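Side-chain contacts in aspartate aminotransferase, mitochondrial (Trypanosoma brucei brucei, PDB 4W5K), which probably transfers the amino group of L-aspartate to 2-oxoglutarate, using pyridoxal 5'-phosphate as cofactor and working as a homodimer: residues T303-W306 and K307-L310; P227-L230 and V231-P235; P129-E132 and S133-A136; V271-L274 and A275-I278; G108-L111 and N112-V115. The protein carries 1 engineered substitution. All blocks are in the same frame, centred on the assembly; numbering follows the deposited sequence. Where two conformers were deposited one is given.

Interaction 1. Residues T303-W306 and K307-L310; sequences TALW and KKEL
Trp306 and Leu310 meet one turn apart on the long helix 300-331, a clear example of an i to i+4 aromatic-aliphatic pair. Regular alpha-helical bonds run beneath it. Lys307, Lys308, Glu309 and Leu310 each donate their N to the O four residues back, and the last of these is the shortest, Leu310 N to Trp306 O at 2.8 Å.

The two lysines contribute mainly their carbon stems. Lys307, its chain extended, runs beside Thr303, and its CE comes within 4.0 Å of Thr303 CG2. Lys308 bends at its third torsion (chi3 92°), which brings its CE to 3.8 Å from Leu305 CD1. The same leucine offers CG to Glu309 OE1, but the carboxylate is held elsewhere, by the backbone N atoms of Glu49 and Cys50.

The apolar contact is a CH-pi interaction on the buried side. The indole also stacks on Phe247, and its NE1 donates to Asn246 O, which should limit its rotation. With Trp306 CG anti to the backbone N (chi1 177°), the indole projects from the helix and is covered on one face by Leu310 CD1, which sits 3.8 Å from the centroid of the six-membered ring and 18° off its normal.

Interaction 2. Residues P227-L230 and V231-P235; sequences PRHL and VDMVP
Leu230 O, at the end of helix 225-230, is gripped by two backbone donors of the segment that follows. Met233 N makes the sound bond at 2.9 Å, approaching from above the carbonyl plane, while Val234 N adds only a weak one at 3.4 Å. One turn earlier, Val231 N reaches Pro227 O in another weak bond. The i to i+4 bonds here are weak, and the firm one is i to i+3.

The side chains follow this turn. Met233 has CG anti to its carbonyl carbon (chi1 -62°) and SD extended beyond it (chi2 179°), which places SD 3.5 Å from His229 CD2. The sulfur lies obliquely to the imidazole, 4.0 Å from its centroid and 36° off the normal, a sulfur-aromatic contact. The same ring stacks on Phe225, a residue of the malate pocket, and the His229 side chain is about 6 Å from the bound D-malate at nearest atoms. Leu230 and Val234 both pack on Pro206.

Asp232 folds back, its OD1 close to Arg228 O and His229 O, both acceptors. A water donates to Arg228 O at 2.8 Å and, weakly, to Asp232 OD2.

If Asp232 is ionised, its nearness to these carbonyls would probably be unfavourable and could raise its pKa, although the close approach is itself somewhat doubtful and the water gives OD2 little support.

Interaction 3. Residues P129-E132 and S133-A136; sequences PNHE and SIFA
Within the beta-alpha-beta unit formed by strand 120-124, helix 129-137 and strand 141-149, Asn130 and Ile134 touch along the helix. Their side chains cross at about a right angle, with Ile134 CD1 3.5 Å from Asn130 ND2 and CG1 close to the same amide. Asn130 projects outward, and Ile134, its CG1 anti to the carbonyl carbon (chi1 -70°), reaches back along the helix to lie across the amide. ND2 donates a hydrogen bond to Arg279 O of the second subunit, whose Pro280 also packs on Ser133 and Ile134.

His131 and Phe135 form the next pair. They lie side by side, pointing the same way, and their rings approach at His131 CD2 and Phe135 CE2, 4.2 Å apart. Closer still, His131 O sits at the edge of the phenyl ring, 3.2 Å from Phe135 CD2. That carbonyl also accepts the backbone N of Phe135 at 3.1 Å. Ile134 N to Asn130 O is straighter, with an N-H...O angle of 172°. A water stands between Pro129 O and Ser133 N, accepting from Ser133 N and donating to Pro129 O at 2.6 Å.

His131 NE2 is hydrogen-bonded to Asp209 of the cofactor pocket and the ring also meets Tyr128 and His176, a second-shell setting consistent with the pyridoxal-phosphate site of this aminotransferase family.

Interaction 4. Residues V271-L274 and A275-I278; sequences VSQL and ALLI
The carboxamide of Gln273, the one flat side-chain group here, is met by a methyl: Leu276 CD1 sits obliquely above one side of the amide, shifted toward the nitrogen, 3.5 Å from Gln273 NE2 and 3.9 Å from both CD and OE1. Gln273 was modelled in two conformers, and the contact is correspondingly provisional. In this one the chain bends at its second torsion (chi2 -64°), which folds the amide toward Leu276, and OE1 probably accepts a hydrogen bond from Arg113 NE.

Leu276 keeps close to the backbone as well, with CG 3.4 Å from Ser272 O, the carbonyl that also accepts its N. Both residues belong to helix 264-282, whose inner side lies against helix 99-110 and strand 92-97 while Leu276 and Ser272 face outward. Leu274 packs on Ile106, Leu110 and Cys95.

The i to i+4 bonds from Val271 O and Ser272 O are regular; that from Gln273 O is weak, and Leu274 O takes two donors. It accepts Ile278 N at 2.9 Å in a well-directed bond, and also Leu277 N at 3.0 Å, which comes from well above the carbonyl plane. Leu277 N shares its proton between Leu274 O and the weakly bound Gln273 O, a mixture of i+3 and i+4 pairing in this turn. Ile278 lies against the same leucine, its CD1 3.4 Å from Leu274 O and at a looser 4.4 Å from Leu274 CB. Leu277 packs on Asp109 and on Lys137 of the second subunit, while Ile278 turns to Val65 and Cys95.

Interaction 5. Residues G108-L111 and N112-V115; sequences GDLL and NRFV
Phe114 folds its ring back against Leu110 and Leu111, filling the hollow between the two leucines in the turn that follows helix 99-110. Its CG takes the crowded position between the backbone N and the carbonyl carbon (chi1 62°), a choice that swings the ring back over Leu110 and Leu111. The leading bump is Leu111 CD2, which presses on the ring atom Phe114 CZ at 3.6 Å. The Leu110 and Phe114 side chains cross at about a right angle, Leu110 CD2 4.2 Å from Phe114 CE1. Leu111 O lies over one ring face, displaced toward the rim.

That carbonyl holds the turn together. Val115 N lies almost on the extension of the Leu111 C=O bond, 2.8 Å from Leu111 O, though its N-H is bent (145°), and Phe114 N reaches the same oxygen at 3.0 Å from above the carbonyl plane. Beside them Arg113 N binds Leu110 O at 2.9 Å, while Leu110 CD1 nestles against Arg113 CG where the two side chains cross.

On the outer side the bend of Arg113 at its second torsion (chi2 43°) brings NH1 to Asn112 OD1 at 3.2 Å, with OD1 near the guanidinium plane but NH1 above the Asn112 carbonyl plane; NE is engaged by helix 264-282. A water links Gly108 O to Asn112 N, the distance from water to nitrogen being 3.0 Å.

Leu110 then sits between helix 264-282 and strand 255-260, Phe114 rests on Ile259 of that strand and Ile238 of strand 238-242, and Leu111 reaches Ile238 and the loop residues Cys118 and Met140.

How the interactions relate
All five contacts are local and partly buried, yet their settings differ. Interactions 4 and 5 pack directly together, with helix 264-282 lying on the end of helix 99-110, and interaction 5 also meets interaction 3 through Gly108 and Phe135. Interactions 3 and 4 reach the second subunit; interactions 1, 2 and 5 do not. Buried side chains near the cofactor mark interaction 3, whereas interaction 1 has a buried Trp306-Leu310 side and an exposed side with two lysines, and interactions 4 and 5 set buried leucines against polar or exposed outer faces. Carbonyls with two donors occur in interactions 2, 4 and 5, and bridging waters in 2, 3 and 5; interaction 1 has neither.

Interaction 1. Residues T303-W306 and K307-L310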
loop_
_atom_site.group_PDB
_atom_site.type_symbol
_atom_site.label_atom_id
_atom_site.label_comp_id
_atom_site.label_asym_id
_atom_site.label_seq_id
_atom_site.Cartn_x
_atom_site.Cartn_y
_atom_site.Cartn_z
ATOM N N THR A 303 -13.117 -7.827 21.705
ATOM C CA THR A 303 -12.284 -9.014 21.465
ATOM C C THR A 303 -13.132 -10.270 21.622
ATOM O O THR A 303 -13.073 -11.186 20.795
ATOM C CB THR A 303 -11.072 -9.043 22.425
ATOM O OG1 THR A 303 -10.123 -8.027 22.032
ATOM C CG2 THR A 303 -10.375 -10.386 22.378
ATOM N N ALA A 304 -13.949 -10.290 22.667
ATOM C CA ALA A 304 -14.865 -11.402 22.880
ATOM C C ALA A 304 -15.850 -11.537 21.709
ATOM O O ALA A 304 -16.148 -12.642 21.260
ATOM C CB ALA A 304 -15.620 -11.214 24.202
ATOM N N LEU A 305 -16.360 -10.404 21.232
ATOM C CA LEU A 305 -17.301 -10.391 20.123
ATOM C C LEU A 305 -16.641 -10.917 18.863
ATOM O O LEU A 305 -17.201 -11.771 18.166
ATOM C CB LEU A 305 -17.845 -8.978 19.886
ATOM C CG LEU A 305 -18.803 -8.832 18.701
ATOM C CD1 LEU A 305 -19.953 -9.854 18.783
ATOM C CD2 LEU A 305 -19.339 -7.410 18.627
ATOM N N TRP A 306 -15.446 -10.402 18.581
ATOM C CA TRP A 306 -14.661 -10.893 17.454
ATOM C C TRP A 306 -14.493 -12.421 17.486
ATOM O O TRP A 306 -14.694 -13.091 16.470
ATOM C CB TRP A 306 -13.295 -10.200 17.427
ATOM C CG TRP A 306 -12.385 -10.676 16.346
ATOM C CD1 TRP A 306 -12.642 -10.726 15.000
ATOM C CD2 TRP A 306 -11.040 -11.150 16.515
ATOM N NE1 TRP A 306 -11.530 -11.194 14.329
ATOM C CE2 TRP A 306 -10.548 -11.478 15.238
ATOM C CE3 TRP A 306 -10.211 -11.328 17.629
ATOM C CZ2 TRP A 306 -9.241 -11.965 15.032
ATOM C CZ3 TRP A 306 -8.930 -11.830 17.430
ATOM C CH2 TRP A 306 -8.462 -12.147 16.141
ATOM N N LYS A 307 -14.126 -12.964 18.640
ATOM C CA LYS A 307 -13.939 -14.414 18.748
ATOM C C LYS A 307 -15.226 -15.186 18.434
ATOM O O LYS A 307 -15.176 -16.225 17.782
ATOM C CB LYS A 307 -13.421 -14.775 20.141
ATOM C CG LYS A 307 -11.943 -14.377 20.353
ATOM C CD LYS A 307 -11.506 -14.695 21.776
ATOM C CE LYS A 307 -10.026 -14.392 22.018
ATOM N NZ LYS A 307 -9.708 -14.512 23.477
ATOM N N LYS A 308 -16.371 -14.659 18.864
ATOM C CA LYS A 308 -17.657 -15.277 18.547
ATOM C C LYS A 308 -17.904 -15.254 17.035
ATOM O O LYS A 308 -18.356 -16.256 16.454
ATOM C CB LYS A 308 -18.798 -14.573 19.300
ATOM C CG LYS A 308 -20.164 -15.135 19.007
ATOM C CD LYS A 308 -21.269 -14.305 19.673
ATOM C CE LYS A 308 -21.777 -13.235 18.722
ATOM N NZ LYS A 308 -22.817 -12.360 19.345
ATOM N N GLU A 309 -17.584 -14.127 16.398
ATOM C CA GLU A 309 -17.804 -13.995 14.967
ATOM C C GLU A 309 -16.846 -14.867 14.162
ATOM O O GLU A 309 -17.228 -15.407 13.117
ATOM C CB GLU A 309 -17.692 -12.516 14.555
ATOM C CG GLU A 309 -18.777 -11.670 15.236
ATOM C CD GLU A 309 -18.922 -10.262 14.655
ATOM O OE1 GLU A 309 -18.118 -9.377 15.028
ATOM O OE2 GLU A 309 -19.868 -10.043 13.857
ATOM N N LEU A 310 -15.607 -15.017 14.636
ATOM C CA LEU A 310 -14.663 -15.945 13.997
ATOM C C LEU A 310 -15.254 -17.342 13.902
ATOM O O LEU A 310 -15.186 -18.026 12.859
ATOM C CB LEU A 310 -13.346 -16.011 14.774
ATOM C CG LEU A 310 -12.354 -14.865 14.588
ATOM C CD1 LEU A 310 -11.210 -15.017 15.577
ATOM C CD2 LEU A 310 -11.824 -14.829 13.169
#

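Interaction 2. Residues P227-L230 and V231-P235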
loop_
_atom_site.group_PDB
_atom_site.type_symbol
_atom_site.label_atom_id
_atom_site.label_comp_id
_atom_site.label_asym_id
_atom_site.label_seq_id
_atom_site.Cartn_x
_atom_site.Cartn_y
_atom_site.Cartn_z
ATOM N N PRO A 227 3.654 -20.902 13.662
ATOM C CA PRO A 227 4.664 -19.895 14.055
ATOM C C PRO A 227 5.033 -19.959 15.545
ATOM O O PRO A 227 6.194 -19.757 15.918
ATOM C CB PRO A 227 3.985 -18.565 13.703
ATOM C CG PRO A 227 2.520 -18.879 13.681
ATOM C CD PRO A 227 2.416 -20.278 13.162
ATOM N N ARG A 228 4.072 -20.286 16.401
ATOM C CA ARG A 228 4.397 -20.372 17.817
ATOM C C ARG A 228 5.347 -21.531 18.121
ATOM O O ARG A 228 6.234 -21.431 18.981
ATOM C CB ARG A 228 3.117 -20.492 18.638
ATOM C CG ARG A 228 2.263 -19.253 18.545
ATOM C CD ARG A 228 1.064 -19.298 19.468
ATOM N NE ARG A 228 0.193 -18.149 19.206
ATOM C CZ ARG A 228 -0.938 -17.899 19.862
ATOM N NH1 ARG A 228 -1.323 -18.703 20.845
ATOM N NH2 ARG A 228 -1.667 -16.830 19.548
ATOM N N HIS A 229 5.187 -22.630 17.400
ATOM C CA HIS A 229 6.030 -23.793 17.641
ATOM C C HIS A 229 7.459 -23.531 17.096
ATOM O O HIS A 229 8.473 -23.925 17.714
ATOM C CB HIS A 229 5.393 -25.030 16.997
ATOM C CG HIS A 229 6.098 -26.315 17.294
ATOM N ND1 HIS A 229 6.050 -26.930 18.529
ATOM C CD2 HIS A 229 6.834 -27.127 16.500
ATOM C CE1 HIS A 229 6.740 -28.056 18.486
ATOM N NE2 HIS A 229 7.224 -28.200 17.263
ATOM N N LEU A 230 7.532 -22.863 15.946
ATOM C CA LEU A 230 8.833 -22.638 15.302
ATOM C C LEU A 230 9.650 -21.555 15.980
ATOM O O LEU A 230 10.889 -21.574 15.908
ATOM C CB LEU A 230 8.657 -22.262 13.829
ATOM C CG LEU A 230 8.471 -23.447 12.890
ATOM C CD1 LEU A 230 7.868 -22.967 11.569
ATOM C CD2 LEU A 230 9.778 -24.200 12.699
ATOM N N VAL A 231 8.992 -20.594 16.619
ATOM C CA VAL A 231 9.753 -19.397 17.024
ATOM C C VAL A 231 10.822 -19.740 18.086
ATOM O O VAL A 231 11.829 -19.034 18.208
ATOM C CB VAL A 231 8.799 -18.263 17.508
ATOM C CG1 VAL A 231 8.252 -18.551 18.895
ATOM C CG2 VAL A 231 9.516 -16.898 17.465
ATOM N N ASP A 232 10.651 -20.862 18.796
ATOM C CA ASP A 232 11.658 -21.314 19.772
ATOM C C ASP A 232 12.685 -22.301 19.207
ATOM O O ASP A 232 13.620 -22.687 19.907
ATOM C CB ASP A 232 10.990 -21.980 20.988
ATOM C CG ASP A 232 9.525 -21.600 21.148
ATOM O OD1 ASP A 232 8.671 -22.263 20.519
ATOM O OD2 ASP A 232 9.225 -20.647 21.910
ATOM N N MET A 233 12.512 -22.721 17.959
ATOM C CA MET A 233 13.308 -23.822 17.416
ATOM C C MET A 233 14.420 -23.385 16.475
ATOM O O MET A 233 15.385 -24.126 16.248
ATOM C CB MET A 233 12.391 -24.789 16.673
ATOM C CG MET A 233 11.365 -25.426 17.552
ATOM S SD MET A 233 10.320 -26.515 16.565
ATOM C CE MET A 233 11.516 -27.766 16.137
ATOM N N VAL A 234 14.261 -22.198 15.905
ATOM C CA VAL A 234 15.172 -21.703 14.881
ATOM C C VAL A 234 15.615 -20.273 15.222
ATOM O O VAL A 234 14.899 -19.554 15.912
ATOM C CB VAL A 234 14.505 -21.737 13.472
ATOM C CG1 VAL A 234 14.063 -23.162 13.114
ATOM C CG2 VAL A 234 13.307 -20.758 13.385
ATOM N N PRO A 235 16.805 -19.874 14.747
ATOM C CA PRO A 235 17.364 -18.524 14.938
ATOM C C PRO A 235 16.482 -17.434 14.323
ATOM O O PRO A 235 16.246 -16.416 14.966
ATOM C CB PRO A 235 18.718 -18.596 14.226
ATOM C CG PRO A 235 19.070 -20.052 14.250
ATOM C CD PRO A 235 17.766 -20.776 14.095
HETATM O O HOH W 1 6.068 -19.710 21.239
#

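Interaction 3. Residues P129-E132 and S133-A136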
loop_
_atom_site.group_PDB
_atom_site.type_symbol
_atom_site.label_atom_id
_atom_site.label_comp_id
_atom_site.label_asym_id
_atom_site.label_seq_id
_atom_site.Cartn_x
_atom_site.Cartn_y
_atom_site.Cartn_z
ATOM N N PRO A 129 -1.011 -18.787 -6.103
ATOM C CA PRO A 129 -0.508 -18.306 -7.390
ATOM C C PRO A 129 0.396 -17.078 -7.274
ATOM O O PRO A 129 1.420 -17.032 -7.943
ATOM C CB PRO A 129 -1.791 -17.978 -8.155
ATOM C CG PRO A 129 -2.779 -18.997 -7.617
ATOM C CD PRO A 129 -2.454 -19.102 -6.155
ATOM N N ASN A 130 0.055 -16.114 -6.424
ATOM C CA ASN A 130 0.839 -14.872 -6.411
ATOM C C ASN A 130 2.197 -15.032 -5.724
ATOM O O ASN A 130 3.064 -14.174 -5.881
ATOM C CB ASN A 130 0.037 -13.746 -5.725
ATOM C CG ASN A 130 0.575 -12.313 -6.042
ATOM O OD1 ASN A 130 1.142 -12.037 -7.107
ATOM N ND2 ASN A 130 0.377 -11.406 -5.090
ATOM N N HIS A 131 2.401 -16.131 -4.992
ATOM C CA HIS A 131 3.665 -16.330 -4.284
ATOM C C HIS A 131 4.834 -16.319 -5.260
ATOM O O HIS A 131 5.901 -15.764 -4.962
ATOM C CB HIS A 131 3.674 -17.652 -3.494
ATOM C CG HIS A 131 3.063 -17.551 -2.134
ATOM N ND1 HIS A 131 2.528 -18.640 -1.479
ATOM C CD2 HIS A 131 2.933 -16.501 -1.288
ATOM C CE1 HIS A 131 2.078 -18.261 -0.297
ATOM N NE2 HIS A 131 2.306 -16.969 -0.156
ATOM N N GLU A 132 4.650 -16.916 -6.433
ATOM C CA GLU A 132 5.765 -16.984 -7.381
ATOM C C GLU A 132 6.262 -15.593 -7.783
ATOM O O GLU A 132 7.458 -15.308 -7.747
ATOM C CB GLU A 132 5.373 -17.764 -8.641
ATOM C CG GLU A 132 6.572 -17.997 -9.549
ATOM C CD GLU A 132 6.276 -18.954 -10.692
ATOM O OE1 GLU A 132 5.201 -18.826 -11.309
ATOM O OE2 GLU A 132 7.115 -19.844 -10.962
ATOM N N SER A 133 5.331 -14.726 -8.160
ATOM C CA SER A 133 5.697 -13.393 -8.607
ATOM C C SER A 133 6.250 -12.532 -7.473
ATOM O O SER A 133 7.216 -11.776 -7.671
ATOM C CB SER A 133 4.504 -12.673 -9.241
ATOM O OG SER A 133 5.002 -11.440 -9.784
ATOM N N ILE A 134 5.614 -12.606 -6.311
ATOM C CA ILE A 134 6.087 -11.868 -5.132
ATOM C C ILE A 134 7.561 -12.148 -4.904
ATOM O O ILE A 134 8.382 -11.233 -4.797
ATOM C CB ILE A 134 5.301 -12.256 -3.863
ATOM C CG1 ILE A 134 3.855 -11.728 -3.924
ATOM C CG2 ILE A 134 5.958 -11.671 -2.611
ATOM C CD1 ILE A 134 2.911 -12.372 -2.876
ATOM N N PHE A 135 7.914 -13.428 -4.857
ATOM C CA PHE A 135 9.283 -13.727 -4.527
ATOM C C PHE A 135 10.207 -13.537 -5.705
ATOM O O PHE A 135 11.354 -13.199 -5.496
ATOM C CB PHE A 135 9.349 -15.140 -3.924
ATOM C CG PHE A 135 8.786 -15.174 -2.524
ATOM C CD1 PHE A 135 9.475 -14.535 -1.487
ATOM C CD2 PHE A 135 7.547 -15.764 -2.253
ATOM C CE1 PHE A 135 8.961 -14.510 -0.207
ATOM C CE2 PHE A 135 7.028 -15.758 -0.968
ATOM C CZ PHE A 135 7.739 -15.128 0.058
ATOM N N ALA A 136 9.709 -13.662 -6.936
ATOM C CA ALA A 136 10.541 -13.333 -8.095
ATOM C C ALA A 136 10.972 -11.873 -8.043
ATOM O O ALA A 136 12.144 -11.541 -8.279
ATOM C CB ALA A 136 9.801 -13.616 -9.402
HETATM O O HOH W 2 2.627 -15.292 -9.427
#

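Interaction 4. Residues V271-L274 and A275-I278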
loop_
_atom_site.group_PDB
_atom_site.type_symbol
_atom_site.label_atom_id
_atom_site.label_comp_id
_atom_site.label_asym_id
_atom_site.label_seq_id
_atom_site.Cartn_x
_atom_site.Cartn_y
_atom_site.Cartn_z
ATOM N N VAL A 271 14.397 -3.700 11.931
ATOM C CA VAL A 271 13.273 -2.749 11.794
ATOM C C VAL A 271 13.748 -1.520 11.014
ATOM O O VAL A 271 13.014 -0.996 10.183
ATOM C CB VAL A 271 12.665 -2.329 13.163
ATOM C CG1 VAL A 271 11.690 -1.141 13.017
ATOM C CG2 VAL A 271 11.898 -3.500 13.775
ATOM N N SER A 272 14.982 -1.082 11.242
ATOM C CA SER A 272 15.509 0.027 10.450
ATOM C C SER A 272 15.585 -0.334 8.979
ATOM O O SER A 272 15.355 0.509 8.100
ATOM C CB SER A 272 16.897 0.432 10.948
ATOM O OG SER A 272 16.814 0.895 12.280
ATOM N N GLN A 273 15.949 -1.579 8.698
ATOM C CA GLN A 273 16.048 -2.012 7.312
ATOM C C GLN A 273 14.666 -2.160 6.690
ATOM O O GLN A 273 14.505 -1.947 5.487
ATOM C CB GLN A 273 16.837 -3.325 7.205
ATOM C CG GLN A 273 18.334 -3.161 7.446
ATOM C CD GLN A 273 19.025 -2.281 6.407
ATOM O OE1 GLN A 273 18.879 -2.477 5.187
ATOM N NE2 GLN A 273 19.786 -1.299 6.892
ATOM N N LEU A 274 13.662 -2.525 7.501
ATOM C CA LEU A 274 12.272 -2.561 7.038
ATOM C C LEU A 274 11.851 -1.167 6.600
ATOM O O LEU A 274 11.260 -0.991 5.536
ATOM C CB LEU A 274 11.305 -3.073 8.128
ATOM C CG LEU A 274 11.368 -4.564 8.437
ATOM C CD1 LEU A 274 10.594 -4.906 9.705
ATOM C CD2 LEU A 274 10.808 -5.344 7.251
ATOM N N ALA A 275 12.179 -0.167 7.412
ATOM C CA ALA A 275 11.846 1.199 7.047
ATOM C C ALA A 275 12.464 1.592 5.691
ATOM O O ALA A 275 11.812 2.264 4.897
ATOM C CB ALA A 275 12.299 2.171 8.139
ATOM N N LEU A 276 13.713 1.180 5.426
ATOM C CA LEU A 276 14.347 1.516 4.146
ATOM C C LEU A 276 13.697 0.821 2.954
ATOM O O LEU A 276 13.884 1.251 1.815
ATOM C CB LEU A 276 15.849 1.180 4.176
ATOM C CG LEU A 276 16.579 1.912 5.288
ATOM C CD1 LEU A 276 18.001 1.363 5.390
ATOM C CD2 LEU A 276 16.607 3.416 5.031
ATOM N N LEU A 277 12.947 -0.250 3.210
ATOM C CA LEU A 277 12.220 -0.933 2.139
ATOM C C LEU A 277 10.844 -0.315 1.917
ATOM O O LEU A 277 10.386 -0.176 0.786
ATOM C CB LEU A 277 12.043 -2.422 2.453
ATOM C CG LEU A 277 13.328 -3.267 2.380
ATOM C CD1 LEU A 277 13.105 -4.659 2.961
ATOM C CD2 LEU A 277 13.791 -3.360 0.923
ATOM N N ILE A 278 10.189 0.022 3.014
ATOM C CA ILE A 278 8.831 0.587 2.968
ATOM C C ILE A 278 8.812 1.996 2.355
ATOM O O ILE A 278 7.995 2.286 1.491
ATOM C CB ILE A 278 8.223 0.651 4.362
ATOM C CG1 ILE A 278 7.972 -0.770 4.906
ATOM C CG2 ILE A 278 6.887 1.461 4.350
ATOM C CD1 ILE A 278 7.973 -0.811 6.415
#

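Interaction 5. Residues G108-L111 and N112-V115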
loop_
_atom_site.group_PDB
_atom_site.type_symbol
_atom_site.label_atom_id
_atom_site.label_comp_id
_atom_site.label_asym_id
_atom_site.label_seq_id
_atom_site.Cartn_x
_atom_site.Cartn_y
_atom_site.Cartn_z
ATOM N N GLY A 108 10.214 -10.823 1.830
ATOM C CA GLY A 108 11.077 -11.340 0.774
ATOM C C GLY A 108 12.215 -10.388 0.418
ATOM O O GLY A 108 13.370 -10.802 0.221
ATOM N N ASP A 109 11.899 -9.089 0.357
ATOM C CA ASP A 109 12.911 -8.078 0.072
ATOM C C ASP A 109 13.922 -7.919 1.214
ATOM O O ASP A 109 15.035 -7.410 0.996
ATOM C CB ASP A 109 12.245 -6.708 -0.216
ATOM C CG ASP A 109 11.736 -6.584 -1.662
ATOM O OD1 ASP A 109 12.326 -7.205 -2.560
ATOM O OD2 ASP A 109 10.763 -5.825 -1.911
ATOM N N LEU A 110 13.538 -8.319 2.421
ATOM C CA LEU A 110 14.405 -8.217 3.591
ATOM C C LEU A 110 15.348 -9.434 3.732
ATOM O O LEU A 110 16.352 -9.345 4.430
ATOM C CB LEU A 110 13.577 -8.094 4.871
ATOM C CG LEU A 110 14.388 -7.735 6.116
ATOM C CD1 LEU A 110 14.983 -6.322 5.979
ATOM C CD2 LEU A 110 13.508 -7.864 7.354
ATOM N N LEU A 111 15.034 -10.534 3.063
ATOM C CA LEU A 111 15.717 -11.799 3.372
ATOM C C LEU A 111 17.238 -11.734 3.243
ATOM O O LEU A 111 17.948 -12.388 4.026
ATOM C CB LEU A 111 15.195 -12.952 2.494
ATOM C CG LEU A 111 13.749 -13.355 2.810
ATOM C CD1 LEU A 111 13.279 -14.467 1.912
ATOM C CD2 LEU A 111 13.619 -13.795 4.264
ATOM N N ASN A 112 17.750 -10.935 2.309
ATOM C CA ASN A 112 19.199 -10.944 2.116
ATOM C C ASN A 112 19.953 -10.212 3.226
ATOM O O ASN A 112 21.169 -10.264 3.263
ATOM C CB ASN A 112 19.602 -10.394 0.739
ATOM C CG ASN A 112 19.228 -8.940 0.534
ATOM O OD1 ASN A 112 18.658 -8.309 1.399
ATOM N ND2 ASN A 112 19.557 -8.413 -0.628
ATOM N N ARG A 113 19.231 -9.611 4.161
ATOM C CA ARG A 113 19.837 -9.054 5.376
ATOM C C ARG A 113 20.214 -10.134 6.378
ATOM O O ARG A 113 21.029 -9.899 7.265
ATOM C CB ARG A 113 18.866 -8.072 6.053
ATOM C CG ARG A 113 18.926 -6.643 5.564
ATOM C CD ARG A 113 19.020 -6.478 4.062
ATOM N NE ARG A 113 19.456 -5.113 3.783
ATOM C CZ ARG A 113 19.879 -4.644 2.608
ATOM N NH1 ARG A 113 19.925 -5.423 1.532
ATOM N NH2 ARG A 113 20.269 -3.374 2.512
ATOM N N PHE A 114 19.622 -11.332 6.270
ATOM C CA PHE A 114 19.936 -12.322 7.271
ATOM C C PHE A 114 19.972 -13.771 6.770
ATOM O O PHE A 114 20.295 -14.660 7.534
ATOM C CB PHE A 114 18.971 -12.198 8.458
ATOM C CG PHE A 114 17.507 -12.432 8.124
ATOM C CD1 PHE A 114 16.704 -11.401 7.650
ATOM C CD2 PHE A 114 16.931 -13.686 8.338
ATOM C CE1 PHE A 114 15.348 -11.601 7.358
ATOM C CE2 PHE A 114 15.559 -13.909 8.056
ATOM C CZ PHE A 114 14.769 -12.869 7.565
ATOM N N VAL A 115 19.714 -13.988 5.490
ATOM C CA VAL A 115 19.846 -15.343 4.916
ATOM C C VAL A 115 20.962 -15.340 3.884
ATOM O O VAL A 115 20.932 -14.520 2.968
ATOM C CB VAL A 115 18.524 -15.793 4.241
ATOM C CG1 VAL A 115 18.668 -17.201 3.650
ATOM C CG2 VAL A 115 17.328 -15.696 5.234
HETATM O O HOH W 3 16.119 -10.287 -0.127
#